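Side-chain contact in flavodoxin (Lactobacillus reuteri, PDB 5VEG), which probably serves as a low-potential electron donor to redox enzymes, carrying its electrons on a bound flavin mononucleotide: residues Val36-Thr41 against Ala92-Gly97. Numbering follows the deposited sequence.
Sequences VYATMT and AMPEEG. With FMN (flavin mononucleotide), chain D.
With CG set between its backbone N and carbonyl carbon (chi1 70°) and the chain bent again at chi2 (-92°), E96 folds so that OE2 lies beside A38 CB and near T39 O. OE2 comes within 4.1 Å of A38 CB and is hydrogen-bonded, at 2.9 Å, to a water that itself accepts a bond from T39 N at 2.8 Å; a long, flexible acid suits this bridging place. Y86 OH also hydrogen-bonds to OE2, so this oxygen has a second partner. Beside the carboxylate, A38 CB packs on CB and CG of P94, 4.0 Å from each; both side chains are small and apolar, as suits this buried place. In the parallel flavodoxin sheet, strand 31-38 here runs out into the phosphate-binding loop, while 92-97 leads into helix 98-105. T39 CB points away from 92-97, and its hydroxyl, at chi1 -173°, donates to FMN O2P at 2.5 Å, while its N-H goes to the water. M40 N reaches O3P at 2.8 Å. T41 gives O3P its N-H and O1P its hydroxyl, the latter at 2.5 Å; threonine suits this position because its backbone and side chain can both donate to the phosphate.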
ATOM      1  N   VAL A  36       2.167   5.512   0.172  1.00 22.22           N
ATOM      2  CA  VAL A  36       1.044   6.436   0.125  1.00 23.60           C
ATOM      3  C   VAL A  36      -0.136   5.803   0.848  1.00 25.25           C
ATOM      4  O   VAL A  36      -0.319   4.580   0.842  1.00 27.74           O
ATOM      5  CB  VAL A  36       0.654   6.852  -1.309  1.00 31.37           C
ATOM      6  CG1 VAL A  36       1.834   7.581  -1.996  1.00 36.61           C
ATOM      7  CG2 VAL A  36       0.208   5.656  -2.118  1.00 33.81           C
ATOM      8  N   TYR A  37      -0.945   6.648   1.480  1.00 28.17           N
ATOM      9  CA  TYR A  37      -2.130   6.161   2.173  1.00 27.77           C
ATOM     10  C   TYR A  37      -3.334   6.996   1.779  1.00 30.66           C
ATOM     11  O   TYR A  37      -3.211   8.168   1.397  1.00 28.72           O
ATOM     12  CB  TYR A  37      -1.963   6.176   3.712  1.00 31.74           C
ATOM     13  CG  TYR A  37      -1.709   7.556   4.297  1.00 33.57           C
ATOM     14  CD1 TYR A  37      -2.766   8.387   4.675  1.00 34.45           C
ATOM     15  CD2 TYR A  37      -0.408   8.026   4.467  1.00 31.57           C
ATOM     16  CE1 TYR A  37      -2.527   9.651   5.192  1.00 33.72           C
ATOM     17  CE2 TYR A  37      -0.164   9.278   4.987  1.00 29.79           C
ATOM     18  CZ  TYR A  37      -1.219  10.085   5.342  1.00 30.88           C
ATOM     19  OH  TYR A  37      -0.959  11.326   5.862  1.00 30.27           O
ATOM     20  N   ALA A  38      -4.504   6.371   1.863  1.00 28.96           N
ATOM     21  CA  ALA A  38      -5.772   7.083   1.811  1.00 30.22           C
ATOM     22  C   ALA A  38      -6.509   6.800   3.106  1.00 34.44           C
ATOM     23  O   ALA A  38      -6.522   5.659   3.577  1.00 23.43           O
ATOM     24  CB  ALA A  38      -6.615   6.662   0.610  1.00 29.24           C
ATOM     25  N   THR A  39      -7.100   7.834   3.698  1.00 29.35           N
ATOM     26  CA  THR A  39      -7.697   7.600   5.002  1.00 28.93           C
ATOM     27  C   THR A  39      -8.739   8.668   5.299  1.00 36.19           C
ATOM     28  O   THR A  39      -8.685   9.785   4.772  1.00 30.89           O
ATOM     29  CB  THR A  39      -6.620   7.556   6.093  1.00 33.44           C
ATOM     30  OG1 THR A  39      -7.213   7.154   7.331  1.00 30.22           O
ATOM     31  CG2 THR A  39      -5.941   8.919   6.257  1.00 31.58           C
ATOM     32  N   MET A  40      -9.691   8.299   6.152  1.00 32.20           N
ATOM     33  CA  MET A  40     -10.662   9.252   6.679  1.00 41.86           C
ATOM     34  C   MET A  40     -10.681   9.299   8.199  1.00 40.26           C
ATOM     35  O   MET A  40     -10.756  10.387   8.771  1.00 37.76           O
ATOM     36  CB  MET A  40     -12.057   8.935   6.139  1.00 40.66           C
ATOM     37  CG  MET A  40     -12.136   9.194   4.653  1.00 41.05           C
ATOM     38  SD  MET A  40     -13.809   9.411   4.038  1.00 75.68           S
ATOM     39  CE  MET A  40     -14.575   8.081   4.890  1.00 39.68           C
ATOM     40  N   THR A  41     -10.579   8.154   8.872  1.00 31.59           N
ATOM     41  CA  THR A  41     -10.555   8.130  10.327  1.00 37.03           C
ATOM     42  C   THR A  41      -9.221   7.640  10.872  1.00 41.57           C
ATOM     43  O   THR A  41      -9.121   7.322  12.064  1.00 38.81           O
ATOM     44  CB  THR A  41     -11.718   7.286  10.862  1.00 45.13           C
ATOM     45  OG1 THR A  41     -11.911   6.127  10.040  1.00 34.35           O
ATOM     46  CG2 THR A  41     -13.008   8.105  10.851  1.00 44.51           C
ATOM     47  N   ALA A  92     -16.296   0.416  -2.675  1.00 29.94           N
ATOM     48  CA  ALA A  92     -15.874   1.584  -3.433  1.00 35.35           C
ATOM     49  C   ALA A  92     -14.419   1.932  -3.134  1.00 32.69           C
ATOM     50  O   ALA A  92     -13.954   1.814  -1.996  1.00 32.05           O
ATOM     51  CB  ALA A  92     -16.775   2.779  -3.112  1.00 33.94           C
ATOM     52  N   MET A  93     -13.704   2.357  -4.172  1.00 37.69           N
ATOM     53  CA  MET A  93     -12.371   2.922  -4.008  1.00 35.06           C
ATOM     54  C   MET A  93     -12.450   4.302  -3.352  1.00 30.79           C
ATOM     55  O   MET A  93     -13.440   5.016  -3.514  1.00 30.09           O
ATOM     56  CB  MET A  93     -11.697   3.075  -5.365  1.00 39.35           C
ATOM     57  CG  MET A  93     -11.677   1.826  -6.175  1.00 37.12           C
ATOM     58  SD  MET A  93     -10.055   1.116  -5.994  1.00 42.09           S
ATOM     59  CE  MET A  93      -9.027   2.494  -6.461  1.00 35.14           C
ATOM     60  N   PRO A  94     -11.395   4.727  -2.659  1.00 32.79           N
ATOM     61  CA  PRO A  94     -11.333   6.124  -2.202  1.00 33.83           C
ATOM     62  C   PRO A  94     -11.388   7.083  -3.386  1.00 36.62           C
ATOM     63  O   PRO A  94     -10.613   6.967  -4.338  1.00 32.34           O
ATOM     64  CB  PRO A  94      -9.982   6.199  -1.474  1.00 33.70           C
ATOM     65  CG  PRO A  94      -9.612   4.767  -1.178  1.00 32.96           C
ATOM     66  CD  PRO A  94     -10.174   3.978  -2.310  1.00 35.49           C
ATOM     67  N   GLU A  95     -12.321   8.037  -3.322  1.00 33.65           N
ATOM     68  CA  GLU A  95     -12.545   8.930  -4.460  1.00 34.96           C
ATOM     69  C   GLU A  95     -11.341   9.833  -4.709  1.00 36.34           C
ATOM     70  O   GLU A  95     -11.019  10.150  -5.860  1.00 33.42           O
ATOM     71  CB  GLU A  95     -13.802   9.770  -4.227  1.00 40.47           C
ATOM     72  CG  GLU A  95     -15.112   9.066  -4.575  1.00 51.12           C
ATOM     73  CD  GLU A  95     -16.340   9.898  -4.218  1.00 63.67           C
ATOM     74  OE1 GLU A  95     -17.265   9.357  -3.575  1.00 58.96           O
ATOM     75  OE2 GLU A  95     -16.380  11.096  -4.577  1.00 75.28           O
ATOM     76  N   GLU A  96     -10.674  10.266  -3.636  1.00 36.77           N
ATOM     77  CA  GLU A  96      -9.445  11.041  -3.721  1.00 37.76           C
ATOM     78  C   GLU A  96      -8.265  10.247  -4.282  1.00 36.78           C
ATOM     79  O   GLU A  96      -7.212  10.846  -4.542  1.00 34.39           O
ATOM     80  CB  GLU A  96      -9.089  11.590  -2.336  1.00 37.02           C
ATOM     81  CG  GLU A  96      -8.630  10.537  -1.314  1.00 36.08           C
ATOM     82  CD  GLU A  96      -9.777   9.966  -0.464  1.00 38.78           C
ATOM     83  OE1 GLU A  96     -10.930   9.943  -0.926  1.00 34.98           O
ATOM     84  OE2 GLU A  96      -9.516   9.531   0.672  1.00 35.13           O
ATOM     85  N   GLY A  97      -8.409   8.930  -4.473  1.00 32.46           N
ATOM     86  CA  GLY A  97      -7.338   8.094  -4.990  1.00 25.64           C
ATOM     87  C   GLY A  97      -7.580   7.550  -6.386  1.00 29.53           C
ATOM     88  O   GLY A  97      -6.755   6.793  -6.914  1.00 29.58           O
TER
HETATM   89  N1  FMN D 201     -14.746  -1.640   4.677  1.00 28.61           N
HETATM   90  C2  FMN D 201     -14.558  -2.649   3.755  1.00 26.68           C
HETATM   91  O2  FMN D 201     -13.612  -3.421   3.887  1.00 26.30           O
HETATM   92  N3  FMN D 201     -15.432  -2.802   2.699  1.00 26.36           N
HETATM   93  C4  FMN D 201     -16.506  -1.949   2.553  1.00 26.62           C
HETATM   94  O4  FMN D 201     -17.262  -2.105   1.600  1.00 30.30           O
HETATM   95  C4A FMN D 201     -16.713  -0.927   3.481  1.00 26.60           C
HETATM   96  N5  FMN D 201     -17.781  -0.056   3.358  1.00 29.94           N
HETATM   97  C5A FMN D 201     -17.944   0.950   4.303  1.00 32.47           C
HETATM   98  C6  FMN D 201     -19.016   1.844   4.211  1.00 41.91           C
HETATM   99  C7  FMN D 201     -19.177   2.855   5.166  1.00 36.20           C
HETATM  100  C7M FMN D 201     -20.328   3.819   5.076  1.00 34.70           C
HETATM  101  C8  FMN D 201     -18.277   2.967   6.220  1.00 36.61           C
HETATM  102  C8M FMN D 201     -18.457   4.051   7.248  1.00 35.59           C
HETATM  103  C9  FMN D 201     -17.211   2.079   6.323  1.00 28.54           C
HETATM  104  C9A FMN D 201     -17.045   1.085   5.358  1.00 31.14           C
HETATM  105  N10 FMN D 201     -15.977   0.223   5.469  1.00 27.14           N
HETATM  106  C10 FMN D 201     -15.821  -0.785   4.544  1.00 28.83           C
HETATM  107  C1' FMN D 201     -15.056   0.341   6.647  1.00 26.14           C
HETATM  108  C2' FMN D 201     -13.791   1.174   6.490  1.00 29.21           C
HETATM  109  O2' FMN D 201     -13.062   0.680   5.396  1.00 29.62           O
HETATM  110  C3' FMN D 201     -13.006   0.905   7.761  1.00 31.24           C
HETATM  111  O3' FMN D 201     -13.639   1.477   8.890  1.00 31.22           O
HETATM  112  C4' FMN D 201     -11.582   1.418   7.688  1.00 28.19           C
HETATM  113  O4' FMN D 201     -10.917   1.032   8.865  1.00 25.70           O
HETATM  114  C5' FMN D 201     -11.563   2.936   7.617  1.00 29.45           C
HETATM  115  O5' FMN D 201     -10.225   3.307   7.362  1.00 30.96           O
HETATM  116  P   FMN D 201      -9.720   4.812   7.639  1.00 29.93           P
HETATM  117  O1P FMN D 201      -9.809   5.067   9.127  1.00 32.54           O
HETATM  118  O2P FMN D 201      -8.269   4.870   7.193  1.00 30.55           O
HETATM  119  O3P FMN D 201     -10.596   5.796   6.924  1.00 29.91           O
HETATM  120  O   HOH W   1      -6.982  10.069   2.014  1.00 31.07           O